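Putative alpha-galactosidase (Bacteroides fragilis, PDB 4NZJ) probably hydrolyses terminal, non-reducing alpha-D-galactose residues of alpha-galactosides. Local coordinates at residues A[143-148]-A[154-159]; A[165-170]-A[181-186]; A[261-266]-A[307-312]; A[298-303]-A[352-357]. All coordinates share one frame; numbering follows the deposited sequence. Where two conformers were deposited one is given.

Contact 1. Residues A[143-148]-A[154-159]; sequences DFWQLP and GHLQID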
loop_
_atom_site.group_PDB
_atom_site.type_symbol
_atom_site.label_atom_id
_atom_site.label_comp_id
_atom_site.label_asym_id
_atom_site.label_seq_id
_atom_site.Cartn_x
_atom_site.Cartn_y
_atom_site.Cartn_z
ATOM N N ASP A 143 -0.196 -17.559 -2.833
ATOM C CA ASP A 143 -0.252 -18.814 -3.590
ATOM C C ASP A 143 -0.707 -19.981 -2.693
ATOM O O ASP A 143 -0.640 -19.900 -1.463
ATOM C CB ASP A 143 1.156 -19.077 -4.166
ATOM C CG ASP A 143 1.176 -19.972 -5.407
ATOM O OD1 ASP A 143 0.144 -20.530 -5.833
ATOM O OD2 ASP A 143 2.296 -20.104 -5.962
ATOM N N PHE A 144 -1.176 -21.059 -3.322
ATOM C CA PHE A 144 -1.567 -22.311 -2.643
ATOM C C PHE A 144 -2.891 -22.277 -1.860
ATOM O O PHE A 144 -3.136 -23.171 -1.045
ATOM C CB PHE A 144 -0.467 -22.841 -1.705
ATOM C CG PHE A 144 0.811 -23.230 -2.394
ATOM C CD1 PHE A 144 1.830 -22.306 -2.563
ATOM C CD2 PHE A 144 1.015 -24.536 -2.813
ATOM C CE1 PHE A 144 3.023 -22.672 -3.159
ATOM C CE2 PHE A 144 2.204 -24.908 -3.417
ATOM C CZ PHE A 144 3.204 -23.973 -3.590
ATOM N N TRP A 145 -3.748 -21.288 -2.103
ATOM C CA TRP A 145 -5.129 -21.355 -1.596
ATOM C C TRP A 145 -5.943 -22.384 -2.396
ATOM O O TRP A 145 -6.963 -22.892 -1.921
ATOM C CB TRP A 145 -5.810 -19.983 -1.642
ATOM C CG TRP A 145 -5.956 -19.443 -3.021
ATOM C CD1 TRP A 145 -5.093 -18.614 -3.675
ATOM C CD2 TRP A 145 -7.031 -19.704 -3.930
ATOM N NE1 TRP A 145 -5.561 -18.351 -4.946
ATOM C CE2 TRP A 145 -6.748 -19.011 -5.123
ATOM C CE3 TRP A 145 -8.199 -20.475 -3.855
ATOM C CZ2 TRP A 145 -7.598 -19.054 -6.229
ATOM C CZ3 TRP A 145 -9.042 -20.512 -4.952
ATOM C CH2 TRP A 145 -8.735 -19.808 -6.124
ATOM N N GLN A 146 -5.485 -22.659 -3.614
ATOM C CA GLN A 146 -6.149 -23.569 -4.545
ATOM C C GLN A 146 -5.392 -24.885 -4.690
ATOM O O GLN A 146 -4.202 -24.969 -4.356
ATOM C CB GLN A 146 -6.303 -22.901 -5.920
ATOM C CG GLN A 146 -5.016 -22.722 -6.732
ATOM C CD GLN A 146 -4.247 -21.453 -6.383
ATOM O OE1 GLN A 146 -3.809 -21.265 -5.239
ATOM N NE2 GLN A 146 -4.073 -20.572 -7.371
ATOM N N LEU A 147 -6.078 -25.899 -5.211
ATOM C CA LEU A 147 -5.484 -27.209 -5.436
ATOM C C LEU A 147 -4.657 -27.212 -6.728
ATOM O O LEU A 147 -4.783 -26.302 -7.553
ATOM C CB LEU A 147 -6.569 -28.290 -5.489
ATOM C CG LEU A 147 -7.388 -28.469 -4.208
ATOM C CD1 LEU A 147 -8.401 -29.588 -4.387
ATOM C CD2 LEU A 147 -6.500 -28.744 -3.003
ATOM N N PRO A 148 -3.796 -28.227 -6.898
ATOM C CA PRO A 148 -2.925 -28.277 -8.076
ATOM C C PRO A 148 -3.643 -28.255 -9.426
ATOM O O PRO A 148 -3.168 -27.603 -10.355
ATOM C CB PRO A 148 -2.174 -29.595 -7.904
ATOM C CG PRO A 148 -2.146 -29.817 -6.435
ATOM C CD PRO A 148 -3.439 -29.263 -5.910
ATOM N N GLY A 154 -14.351 -27.187 -14.560
ATOM C CA GLY A 154 -13.824 -25.990 -15.210
ATOM C C GLY A 154 -13.445 -24.876 -14.264
ATOM O O GLY A 154 -13.049 -23.802 -14.709
ATOM N N HIS A 155 -13.555 -25.127 -12.956
ATOM C CA HIS A 155 -13.281 -24.108 -11.942
ATOM C C HIS A 155 -12.056 -24.443 -11.099
ATOM O O HIS A 155 -11.762 -25.614 -10.847
ATOM C CB HIS A 155 -14.484 -23.972 -11.006
ATOM C CG HIS A 155 -15.714 -23.457 -11.678
ATOM N ND1 HIS A 155 -16.131 -22.150 -11.567
ATOM C CD2 HIS A 155 -16.615 -24.072 -12.481
ATOM C CE1 HIS A 155 -17.233 -21.979 -12.273
ATOM N NE2 HIS A 155 -17.549 -23.132 -12.835
ATOM N N LEU A 156 -11.378 -23.398 -10.639
ATOM C CA LEU A 156 -10.345 -23.544 -9.617
ATOM C C LEU A 156 -10.963 -24.241 -8.415
ATOM O O LEU A 156 -12.144 -24.036 -8.107
ATOM C CB LEU A 156 -9.801 -22.180 -9.210
ATOM C CG LEU A 156 -9.010 -21.444 -10.288
ATOM C CD1 LEU A 156 -8.828 -19.986 -9.885
ATOM C CD2 LEU A 156 -7.674 -22.119 -10.554
ATOM N N GLN A 157 -10.181 -25.084 -7.751
ATOM C CA GLN A 157 -10.655 -25.788 -6.564
ATOM C C GLN A 157 -10.042 -25.170 -5.325
ATOM O O GLN A 157 -8.834 -25.167 -5.175
ATOM C CB GLN A 157 -10.271 -27.258 -6.627
ATOM C CG GLN A 157 -10.840 -28.007 -7.813
ATOM C CD GLN A 157 -10.488 -29.477 -7.757
ATOM O OE1 GLN A 157 -11.204 -30.269 -7.148
ATOM N NE2 GLN A 157 -9.377 -29.850 -8.384
ATOM N N ILE A 158 -10.875 -24.640 -4.440
ATOM C CA ILE A 158 -10.388 -24.127 -3.162
ATOM C C ILE A 158 -9.861 -25.309 -2.352
ATOM O O ILE A 158 -10.474 -26.372 -2.323
ATOM C CB ILE A 158 -11.501 -23.416 -2.368
ATOM C CG1 ILE A 158 -11.969 -22.159 -3.108
ATOM C CG2 ILE A 158 -11.005 -23.043 -0.976
ATOM C CD1 ILE A 158 -13.347 -21.692 -2.696
ATOM N N ASP A 159 -8.709 -25.127 -1.712
ATOM C CA ASP A 159 -8.203 -26.126 -0.775
ATOM C C ASP A 159 -9.085 -26.050 0.472
ATOM O O ASP A 159 -8.922 -25.140 1.297
ATOM C CB ASP A 159 -6.738 -25.843 -0.433
ATOM C CG ASP A 159 -6.120 -26.909 0.445
ATOM O OD1 ASP A 159 -6.853 -27.602 1.190
ATOM O OD2 ASP A 159 -4.880 -27.061 0.380
HETATM O O HOH W 1 -3.161 -26.060 -1.625
HETATM O O HOH W 2 -7.462 -25.762 -8.445
#
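Q146 and I158 face each other as a single antiparallel bridge, a non-hydrogen-bonded pair with CA atoms 4.5 Å apart, flanked by the bonds D159 N to W145 O (2.8 Å, 168° at the hydrogen) and L147 N to Q157 O. From the first segment, W145 and L147 carry most of the packing. The W145 indole meets I158 edge-on, CG1 lying near the ring plane 3.8 Å from CZ3, while L156 CD1 comes obliquely to CH2. With chi1 at 63°, the W145 CG lies between the backbone N and C, which folds the ring back so that Q146 CB covers part of one face; NE1 is bonded to Y184 O of the barrel strand. L147 divides its methyls between two residues: CD1 is 3.7 Å from Q157 CB, and CD2 is 3.9 Å from D159 CB. Two waters extend the pairing. One accepts from Q157 N and donates to L147 O (2.9 Å), and the other lies between F144 O and D159 OD2. The two segments of this loop, between strand 138-140 and helix 166-176, are thus joined by peptide hydrogen bonds, waters and side-chain packing, so polar pairing and apolar contact both fix how they lie.

Contact 2. Residues A[165-170]-A[181-186]; sequences RGIKYV and LGIYSD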
loop_
_atom_site.group_PDB
_atom_site.type_symbol
_atom_site.label_atom_id
_atom_site.label_comp_id
_atom_site.label_asym_id
_atom_site.label_seq_id
_atom_site.Cartn_x
_atom_site.Cartn_y
_atom_site.Cartn_z
ATOM N N ARG A 165 -14.718 -23.409 5.030
ATOM C CA ARG A 165 -15.970 -22.724 4.721
ATOM C C ARG A 165 -15.843 -21.877 3.466
ATOM O O ARG A 165 -16.681 -21.017 3.206
ATOM C CB ARG A 165 -16.425 -21.894 5.921
ATOM C CG ARG A 165 -16.764 -22.775 7.111
ATOM C CD ARG A 165 -17.238 -21.987 8.319
ATOM N NE ARG A 165 -16.142 -21.333 9.025
ATOM C CZ ARG A 165 -16.262 -20.782 10.233
ATOM N NH1 ARG A 165 -17.435 -20.792 10.860
ATOM N NH2 ARG A 165 -15.215 -20.209 10.814
ATOM N N GLY A 166 -14.807 -22.142 2.674
ATOM C CA GLY A 166 -14.570 -21.416 1.437
ATOM C C GLY A 166 -13.916 -20.065 1.640
ATOM O O GLY A 166 -13.652 -19.640 2.769
ATOM N N ILE A 167 -13.656 -19.398 0.521
ATOM C CA ILE A 167 -13.081 -18.063 0.508
ATOM C C ILE A 167 -14.132 -17.013 0.876
ATOM O O ILE A 167 -13.814 -16.027 1.542
ATOM C CB ILE A 167 -12.473 -17.728 -0.871
ATOM C CG1 ILE A 167 -11.359 -18.724 -1.235
ATOM C CG2 ILE A 167 -11.941 -16.300 -0.906
ATOM C CD1 ILE A 167 -10.173 -18.715 -0.301
ATOM N N LYS A 168 -15.378 -17.210 0.458
ATOM C CA LYS A 168 -16.417 -16.223 0.753
ATOM C C LYS A 168 -16.586 -15.966 2.248
ATOM O O LYS A 168 -16.818 -14.825 2.653
ATOM C CB LYS A 168 -17.764 -16.598 0.131
ATOM C CG LYS A 168 -18.759 -15.440 0.164
ATOM C CD LYS A 168 -20.019 -15.729 -0.630
ATOM C CE LYS A 168 -20.910 -14.498 -0.717
ATOM N NZ LYS A 168 -21.237 -13.927 0.622
ATOM N N TYR A 169 -16.453 -17.005 3.069
ATOM C CA TYR A 169 -16.547 -16.831 4.522
ATOM C C TYR A 169 -15.499 -15.825 5.007
ATOM O O TYR A 169 -15.785 -14.937 5.813
ATOM C CB TYR A 169 -16.385 -18.165 5.261
ATOM C CG TYR A 169 -16.612 -18.022 6.750
ATOM C CD1 TYR A 169 -15.573 -17.658 7.601
ATOM C CD2 TYR A 169 -17.874 -18.220 7.303
ATOM C CE1 TYR A 169 -15.782 -17.500 8.960
ATOM C CE2 TYR A 169 -18.091 -18.065 8.658
ATOM C CZ TYR A 169 -17.046 -17.707 9.482
ATOM O OH TYR A 169 -17.268 -17.561 10.835
ATOM N N VAL A 170 -14.279 -15.978 4.513
ATOM C CA VAL A 170 -13.179 -15.087 4.861
ATOM C C VAL A 170 -13.483 -13.662 4.388
ATOM O O VAL A 170 -13.348 -12.706 5.151
ATOM C CB VAL A 170 -11.848 -15.588 4.252
ATOM C CG1 VAL A 170 -10.719 -14.608 4.521
ATOM C CG2 VAL A 170 -11.509 -16.974 4.795
ATOM N N LEU A 181 -10.280 -8.086 0.661
ATOM C CA LEU A 181 -9.640 -9.383 0.465
ATOM C C LEU A 181 -8.908 -9.462 -0.868
ATOM O O LEU A 181 -9.499 -9.238 -1.924
ATOM C CB LEU A 181 -10.676 -10.507 0.517
ATOM C CG LEU A 181 -10.112 -11.901 0.238
ATOM C CD1 LEU A 181 -9.114 -12.296 1.308
ATOM C CD2 LEU A 181 -11.220 -12.929 0.149
ATOM N N GLY A 182 -7.629 -9.817 -0.812
ATOM C CA GLY A 182 -6.860 -10.105 -2.011
ATOM C C GLY A 182 -6.678 -11.596 -2.229
ATOM O O GLY A 182 -6.666 -12.384 -1.276
ATOM N N ILE A 183 -6.548 -11.979 -3.498
ATOM C CA ILE A 183 -6.322 -13.362 -3.864
ATOM C C ILE A 183 -5.244 -13.381 -4.938
ATOM O O ILE A 183 -4.823 -12.331 -5.420
ATOM C CB ILE A 183 -7.634 -14.054 -4.318
ATOM C CG1 ILE A 183 -7.567 -15.572 -4.094
ATOM C CG2 ILE A 183 -7.981 -13.713 -5.762
ATOM C CD1 ILE A 183 -8.928 -16.200 -3.915
ATOM N N TYR A 184 -4.789 -14.578 -5.277
ATOM C CA TYR A 184 -3.623 -14.756 -6.115
ATOM C C TYR A 184 -3.913 -15.741 -7.233
ATOM O O TYR A 184 -4.508 -16.796 -7.008
ATOM C CB TYR A 184 -2.471 -15.279 -5.252
ATOM C CG TYR A 184 -1.254 -15.742 -6.019
ATOM C CD1 TYR A 184 -1.196 -17.015 -6.557
ATOM C CD2 TYR A 184 -0.160 -14.899 -6.212
ATOM C CE1 TYR A 184 -0.089 -17.445 -7.266
ATOM C CE2 TYR A 184 0.954 -15.318 -6.923
ATOM C CZ TYR A 184 0.984 -16.596 -7.447
ATOM O OH TYR A 184 2.079 -17.041 -8.158
ATOM N N SER A 185 -3.468 -15.416 -8.440
ATOM C CA SER A 185 -3.392 -16.407 -9.500
ATOM C C SER A 185 -2.212 -16.076 -10.406
ATOM O O SER A 185 -1.357 -15.254 -10.055
ATOM C CB SER A 185 -4.694 -16.491 -10.285
ATOM O OG SER A 185 -4.672 -17.614 -11.157
ATOM N N ASP A 186 -2.147 -16.742 -11.552
ATOM C CA ASP A 186 -0.986 -16.663 -12.428
ATOM C C ASP A 186 -1.469 -16.780 -13.867
ATOM O O ASP A 186 -2.408 -17.542 -14.152
ATOM C CB ASP A 186 -0.039 -17.815 -12.074
ATOM C CG ASP A 186 1.312 -17.710 -12.739
ATOM O OD1 ASP A 186 1.393 -17.947 -13.961
ATOM O OD2 ASP A 186 2.300 -17.433 -12.021
#
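I167 reaches L181 through one methyl pair, CG2 to CD2 at 3.6 Å, the closest approach between helix 166-170 and strand 181-186. The torsions account for it. In I167, chi1 of -60° sets CG1 beside the backbone N and turns CG2 opposite that N, which aims the branch methyl at the strand. L181 has its CG opposite the backbone N, and a chi2 of 64° leaves CD2 as the extended branch; the two side chains meet at about a right angle. The other leucine methyl, CD1, lies 4.3 Å from V170 CG1, one helical turn on from I167, so the two branches of L181 serve two helix residues. I183, two residues along the same side of the strand, stretches its chain outward and places CD1 4.3 Å from the I167 CG2 methyl. No polar group joins the segments: the contact is wholly aliphatic and buried. The segment axes pass 10.2 Å apart at 149°, near antiparallel, as expected in a beta-alpha-beta unit of a TIM barrel, where the helix returns the chain between the parallel strands 138-140 and 180-186. Helix 202-212 flanks one side, with W212 touching both I167 and I183 and F209 adding to I183, whereas helix 116-128 packs V119 and E116 on V170.

Contact 3. Residues A[261-266]-A[307-312]; sequences PWKWAK and SEYAGP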
loop_
_atom_site.group_PDB
_atom_site.type_symbol
_atom_site.label_atom_id
_atom_site.label_comp_id
_atom_site.label_asym_id
_atom_site.label_seq_id
_atom_site.Cartn_x
_atom_site.Cartn_y
_atom_site.Cartn_z
ATOM N N PRO A 261 6.845 -2.954 -17.354
ATOM C CA PRO A 261 5.403 -2.845 -17.084
ATOM C C PRO A 261 4.935 -1.416 -16.807
ATOM O O PRO A 261 3.759 -1.095 -16.999
ATOM C CB PRO A 261 5.219 -3.720 -15.839
ATOM C CG PRO A 261 6.555 -3.687 -15.178
ATOM C CD PRO A 261 7.525 -3.744 -16.313
ATOM N N TRP A 262 5.839 -0.568 -16.340
ATOM C CA TRP A 262 5.515 0.849 -16.159
ATOM C C TRP A 262 5.053 1.528 -17.454
ATOM O O TRP A 262 4.384 2.562 -17.390
ATOM C CB TRP A 262 6.681 1.614 -15.532
ATOM C CG TRP A 262 8.033 1.314 -16.113
ATOM C CD1 TRP A 262 8.662 1.987 -17.113
ATOM C CD2 TRP A 262 8.930 0.276 -15.700
ATOM N NE1 TRP A 262 9.894 1.425 -17.364
ATOM C CE2 TRP A 262 10.079 0.372 -16.507
ATOM C CE3 TRP A 262 8.870 -0.729 -14.732
ATOM C CZ2 TRP A 262 11.165 -0.498 -16.368
ATOM C CZ3 TRP A 262 9.944 -1.593 -14.600
ATOM C CH2 TRP A 262 11.074 -1.472 -15.416
ATOM N N LYS A 263 5.388 0.953 -18.613
ATOM C CA LYS A 263 4.959 1.493 -19.907
ATOM C C LYS A 263 3.621 0.954 -20.422
ATOM O O LYS A 263 3.066 1.511 -21.363
ATOM C CB LYS A 263 6.045 1.253 -20.960
ATOM C CG LYS A 263 7.348 1.931 -20.589
ATOM C CD LYS A 263 8.375 1.921 -21.699
ATOM C CE LYS A 263 9.518 2.858 -21.341
ATOM N NZ LYS A 263 10.684 2.711 -22.250
ATOM N N TRP A 264 3.104 -0.118 -19.824
ATOM C CA TRP A 264 1.868 -0.733 -20.333
ATOM C C TRP A 264 0.862 -1.269 -19.305
ATOM O O TRP A 264 -0.286 -1.537 -19.668
ATOM C CB TRP A 264 2.214 -1.862 -21.311
ATOM C CG TRP A 264 3.118 -2.936 -20.758
ATOM C CD1 TRP A 264 4.468 -3.050 -20.961
ATOM C CD2 TRP A 264 2.738 -4.063 -19.951
ATOM N NE1 TRP A 264 4.947 -4.166 -20.321
ATOM C CE2 TRP A 264 3.910 -4.811 -19.703
ATOM C CE3 TRP A 264 1.521 -4.520 -19.425
ATOM C CZ2 TRP A 264 3.904 -5.978 -18.932
ATOM C CZ3 TRP A 264 1.517 -5.684 -18.665
ATOM C CH2 TRP A 264 2.706 -6.397 -18.423
ATOM N N ALA A 265 1.260 -1.463 -18.053
ATOM C CA ALA A 265 0.385 -2.157 -17.098
ATOM C C ALA A 265 -0.891 -1.368 -16.832
ATOM O O ALA A 265 -1.978 -1.941 -16.788
ATOM C CB ALA A 265 1.115 -2.461 -15.796
ATOM N N LYS A 266 -0.767 -0.056 -16.668
ATOM C CA LYS A 266 -1.953 0.760 -16.401
ATOM C C LYS A 266 -2.905 0.714 -17.592
ATOM O O LYS A 266 -4.130 0.640 -17.439
ATOM C CB LYS A 266 -1.577 2.204 -16.083
ATOM C CG LYS A 266 -2.741 2.978 -15.484
ATOM C CD LYS A 266 -2.401 4.432 -15.218
ATOM C CE LYS A 266 -3.573 5.131 -14.545
ATOM N NZ LYS A 266 -3.280 6.562 -14.277
ATOM N N SER A 307 9.549 7.568 -11.695
ATOM C CA SER A 307 8.523 8.428 -11.107
ATOM C C SER A 307 7.453 8.882 -12.106
ATOM O O SER A 307 6.280 8.971 -11.760
ATOM C CB SER A 307 9.174 9.642 -10.432
ATOM O OG SER A 307 9.971 10.370 -11.342
ATOM N N GLU A 308 7.849 9.169 -13.344
ATOM C CA GLU A 308 6.896 9.682 -14.340
ATOM C C GLU A 308 5.750 8.721 -14.665
ATOM O O GLU A 308 4.704 9.143 -15.149
ATOM C CB GLU A 308 7.618 10.069 -15.638
ATOM C CG GLU A 308 7.925 8.894 -16.560
ATOM C CD GLU A 308 8.889 9.258 -17.679
ATOM O OE1 GLU A 308 10.112 9.367 -17.414
ATOM O OE2 GLU A 308 8.420 9.420 -18.832
ATOM N N TYR A 309 5.945 7.431 -14.406
ATOM C CA TYR A 309 4.955 6.422 -14.759
ATOM C C TYR A 309 3.926 6.172 -13.657
ATOM O O TYR A 309 2.963 5.430 -13.869
ATOM C CB TYR A 309 5.668 5.117 -15.108
ATOM C CG TYR A 309 6.686 5.291 -16.204
ATOM C CD1 TYR A 309 6.288 5.441 -17.529
ATOM C CD2 TYR A 309 8.050 5.325 -15.921
ATOM C CE1 TYR A 309 7.222 5.610 -18.541
ATOM C CE2 TYR A 309 8.989 5.492 -16.927
ATOM C CZ TYR A 309 8.570 5.640 -18.231
ATOM O OH TYR A 309 9.495 5.803 -19.239
ATOM N N ALA A 310 4.138 6.773 -12.488
ATOM C CA ALA A 310 3.284 6.530 -11.333
ATOM C C ALA A 310 2.331 7.687 -11.083
ATOM O O ALA A 310 2.609 8.829 -11.436
ATOM C CB ALA A 310 4.128 6.292 -10.091
ATOM N N GLY A 311 1.219 7.365 -10.440
ATOM C CA GLY A 311 0.227 8.352 -10.070
ATOM C C GLY A 311 -1.052 7.675 -9.632
ATOM O O GLY A 311 -1.132 6.446 -9.582
ATOM N N PRO A 312 -2.073 8.479 -9.319
ATOM C CA PRO A 312 -3.348 7.906 -8.914
ATOM C C PRO A 312 -3.809 6.806 -9.866
ATOM O O PRO A 312 -3.773 6.982 -11.088
ATOM C CB PRO A 312 -4.292 9.110 -8.950
ATOM C CG PRO A 312 -3.403 10.268 -8.657
ATOM C CD PRO A 312 -2.113 9.950 -9.357
#
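W262 and Y309 lie ring against ring with planes inclined at 48° and centroids 4.7 Å apart (five-membered ring of W262), an oblique pairing. The touching corner of the indole is CD1, which sits over one face of Y309 toward the rim, 3.5 Å from CE2. E308 CG covers the opposite face of the phenol, which is thus held between indole and glutamate chain. Next to the indole, Y309 CD1 rests against W262 O at 3.5 Å. K263 runs extended past the far end of the tyrosine, its CE 3.6 Å from OH, while its NZ pairs with E260. Apart from the rings, the fully stretched K266 donates from NZ to P312 O (3.3 Å), with a C=O...NZ angle of 163°, nearly straight on to the carbonyl. This surface contact joins two connecting segments of the TIM barrel. Residues 261-266 link strand 250-254 to strand 272-274, whereas residues 307-312 lead from helix 296-303 into strand 315-317; W262 also packs on W273 and N316 of those neighbouring strands.

Contact 4. Residues A[298-303]-A[352-357]; sequences NILEIN and CMMASP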
loop_
_atom_site.group_PDB
_atom_site.type_symbol
_atom_site.label_atom_id
_atom_site.label_comp_id
_atom_site.label_asym_id
_atom_site.label_seq_id
_atom_site.Cartn_x
_atom_site.Cartn_y
_atom_site.Cartn_z
ATOM N N ASN A 298 18.887 -1.914 -3.535
ATOM C CA ASN A 298 18.883 -2.291 -4.946
ATOM C C ASN A 298 17.560 -1.975 -5.610
ATOM O O ASN A 298 17.514 -1.540 -6.763
ATOM C CB ASN A 298 19.229 -3.767 -5.069
ATOM C CG ASN A 298 20.489 -4.103 -4.309
ATOM O OD1 ASN A 298 20.456 -4.312 -3.095
ATOM N ND2 ASN A 298 21.610 -4.101 -5.001
ATOM N N ILE A 299 16.475 -2.154 -4.868
ATOM C CA ILE A 299 15.161 -1.838 -5.387
ATOM C C ILE A 299 14.976 -0.314 -5.494
ATOM O O ILE A 299 14.334 0.158 -6.422
ATOM C CB ILE A 299 14.048 -2.543 -4.579
ATOM C CG1 ILE A 299 14.087 -4.042 -4.918
ATOM C CG2 ILE A 299 12.684 -1.954 -4.904
ATOM C CD1 ILE A 299 13.123 -4.912 -4.149
ATOM N N LEU A 300 15.568 0.448 -4.575
ATOM C CA LEU A 300 15.579 1.915 -4.688
ATOM C C LEU A 300 16.198 2.366 -6.005
ATOM O O LEU A 300 15.669 3.254 -6.663
ATOM C CB LEU A 300 16.344 2.564 -3.534
ATOM C CG LEU A 300 15.663 2.507 -2.174
ATOM C CD1 LEU A 300 16.594 3.067 -1.106
ATOM C CD2 LEU A 300 14.342 3.264 -2.202
ATOM N N GLU A 301 17.319 1.757 -6.376
ATOM C CA GLU A 301 17.996 2.108 -7.622
ATOM C C GLU A 301 17.111 1.836 -8.838
ATOM O O GLU A 301 17.129 2.595 -9.805
ATOM C CB GLU A 301 19.315 1.339 -7.779
ATOM C CG GLU A 301 20.387 1.645 -6.734
ATOM C CD GLU A 301 20.818 3.109 -6.679
ATOM O OE1 GLU A 301 20.825 3.800 -7.718
ATOM O OE2 GLU A 301 21.161 3.587 -5.578
ATOM N N ILE A 302 16.354 0.746 -8.787
ATOM C CA ILE A 302 15.456 0.377 -9.879
ATOM C C ILE A 302 14.274 1.340 -9.996
ATOM O O ILE A 302 13.927 1.776 -11.097
ATOM C CB ILE A 302 14.957 -1.081 -9.727
ATOM C CG1 ILE A 302 16.134 -2.051 -9.909
ATOM C CG2 ILE A 302 13.842 -1.385 -10.728
ATOM C CD1 ILE A 302 15.837 -3.474 -9.473
ATOM N N ASN A 303 13.663 1.675 -8.865
ATOM C CA ASN A 303 12.471 2.510 -8.874
ATOM C C ASN A 303 12.764 3.994 -9.091
ATOM O O ASN A 303 11.907 4.716 -9.583
ATOM C CB ASN A 303 11.681 2.328 -7.573
ATOM C CG ASN A 303 10.192 2.575 -7.752
ATOM O OD1 ASN A 303 9.651 2.395 -8.840
ATOM N ND2 ASN A 303 9.517 2.980 -6.670
ATOM N N CYS A 352 7.150 5.304 1.499
ATOM C CA CYS A 352 6.158 6.366 1.623
ATOM C C CYS A 352 6.402 7.475 0.600
ATOM O O CYS A 352 5.489 7.874 -0.127
ATOM C CB CYS A 352 6.115 6.929 3.050
ATOM S SG CYS A 352 5.307 5.813 4.220
HETATM N N MSE A 353 7.642 7.956 0.529
HETATM C CA MSE A 353 8.013 9.016 -0.422
HETATM C C MSE A 353 7.781 8.638 -1.862
HETATM O O MSE A 353 7.425 9.490 -2.670
HETATM C CB MSE A 353 9.496 9.371 -0.288
HETATM C CG MSE A 353 9.834 10.059 1.032
HETATM SE SE MSE A 353 9.180 11.902 1.104
HETATM C CE MSE A 353 10.403 12.686 -0.223
HETATM N N MSE A 354 7.988 7.366 -2.197
HETATM C CA MSE A 354 7.849 6.886 -3.587
HETATM C C MSE A 354 6.420 6.551 -3.965
HETATM O O MSE A 354 6.175 6.029 -5.053
HETATM C CB MSE A 354 8.743 5.662 -3.788
HETATM C CG MSE A 354 10.226 6.026 -3.699
HETATM SE SE MSE A 354 11.392 4.486 -4.117
HETATM C CE MSE A 354 10.616 3.149 -2.909
ATOM N N ALA A 355 5.460 6.879 -3.097
ATOM C CA ALA A 355 4.055 6.552 -3.333
ATOM C C ALA A 355 3.924 5.066 -3.668
ATOM O O ALA A 355 3.208 4.681 -4.601
ATOM C CB ALA A 355 3.471 7.429 -4.437
ATOM N N SER A 356 4.609 4.245 -2.880
ATOM C CA SER A 356 4.607 2.802 -3.068
ATOM C C SER A 356 3.425 2.177 -2.355
ATOM O O SER A 356 2.974 2.690 -1.331
ATOM C CB SER A 356 5.884 2.195 -2.494
ATOM O OG SER A 356 7.033 2.765 -3.078
ATOM N N PRO A 357 2.927 1.046 -2.874
ATOM C CA PRO A 357 2.080 0.202 -2.041
ATOM C C PRO A 357 2.782 -0.042 -0.709
ATOM O O PRO A 357 4.014 -0.197 -0.681
ATOM C CB PRO A 357 1.982 -1.093 -2.849
ATOM C CG PRO A 357 2.156 -0.659 -4.260
ATOM C CD PRO A 357 3.153 0.463 -4.206
HETATM O O HOH W 3 6.721 3.260 -5.793
#
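The N303 amide is the flat group here, and M354 and a water both meet it at the NH2 end. M354 SE lies 3.5 Å from N303 ND2, somewhat off the amide plane and on the side toward CB; the water lies closer to the plane, on the side toward OD1. The partner segment is a helix end: a Schellman motif closes helix 341-353 of the TIM barrel domain, A355 being its positive-phi residue, with A355 N bonded to C352 O and S356 N to W351 O. M354, the first residue beyond the helix and present as selenomethionine, has its CB directed at helix 296-303. Its chain runs straight to SE (chi2 -175°) and then bends at chi3 (-51°), placing SE 3.7 Å and CE 3.8 Å from L300 CD2. L300 crosses it at about a right angle and also packs on L350 and W351. The selenium thus touches both the L300 methyl and the N303 amide nitrogen. N303 OD1 has a weak bond to Q391. The water ties the amide to the turn: it accepts from N303 ND2 at 2.9 Å, can donate to M354 O among competing acceptors, and lies 2.8 Å from S356 OG.

In the fold
All four contacts belong to the alpha-galactosidase barrel domain, built on a parallel sheet of eight strands. Contacts 1 and 2 follow one another along the chain, with centres about 10 Å apart, and touch: the carboxylate carbon of D143 in contact 1 packs on the Y184 ring of contact 2 (CG to CE1 3.4 Å). Contacts 3 and 4, with centres about 13 Å apart, interleave in sequence as 261-266, 298-303, 307-312 and 352-357, so the chain leaving helix 296-303 passes from one to the other. Contacts 2 and 4 lie on opposite sides of the chain centre, about 28 Å between centres. The two pairs therefore knit separate sectors of one barrel, an early and a late one.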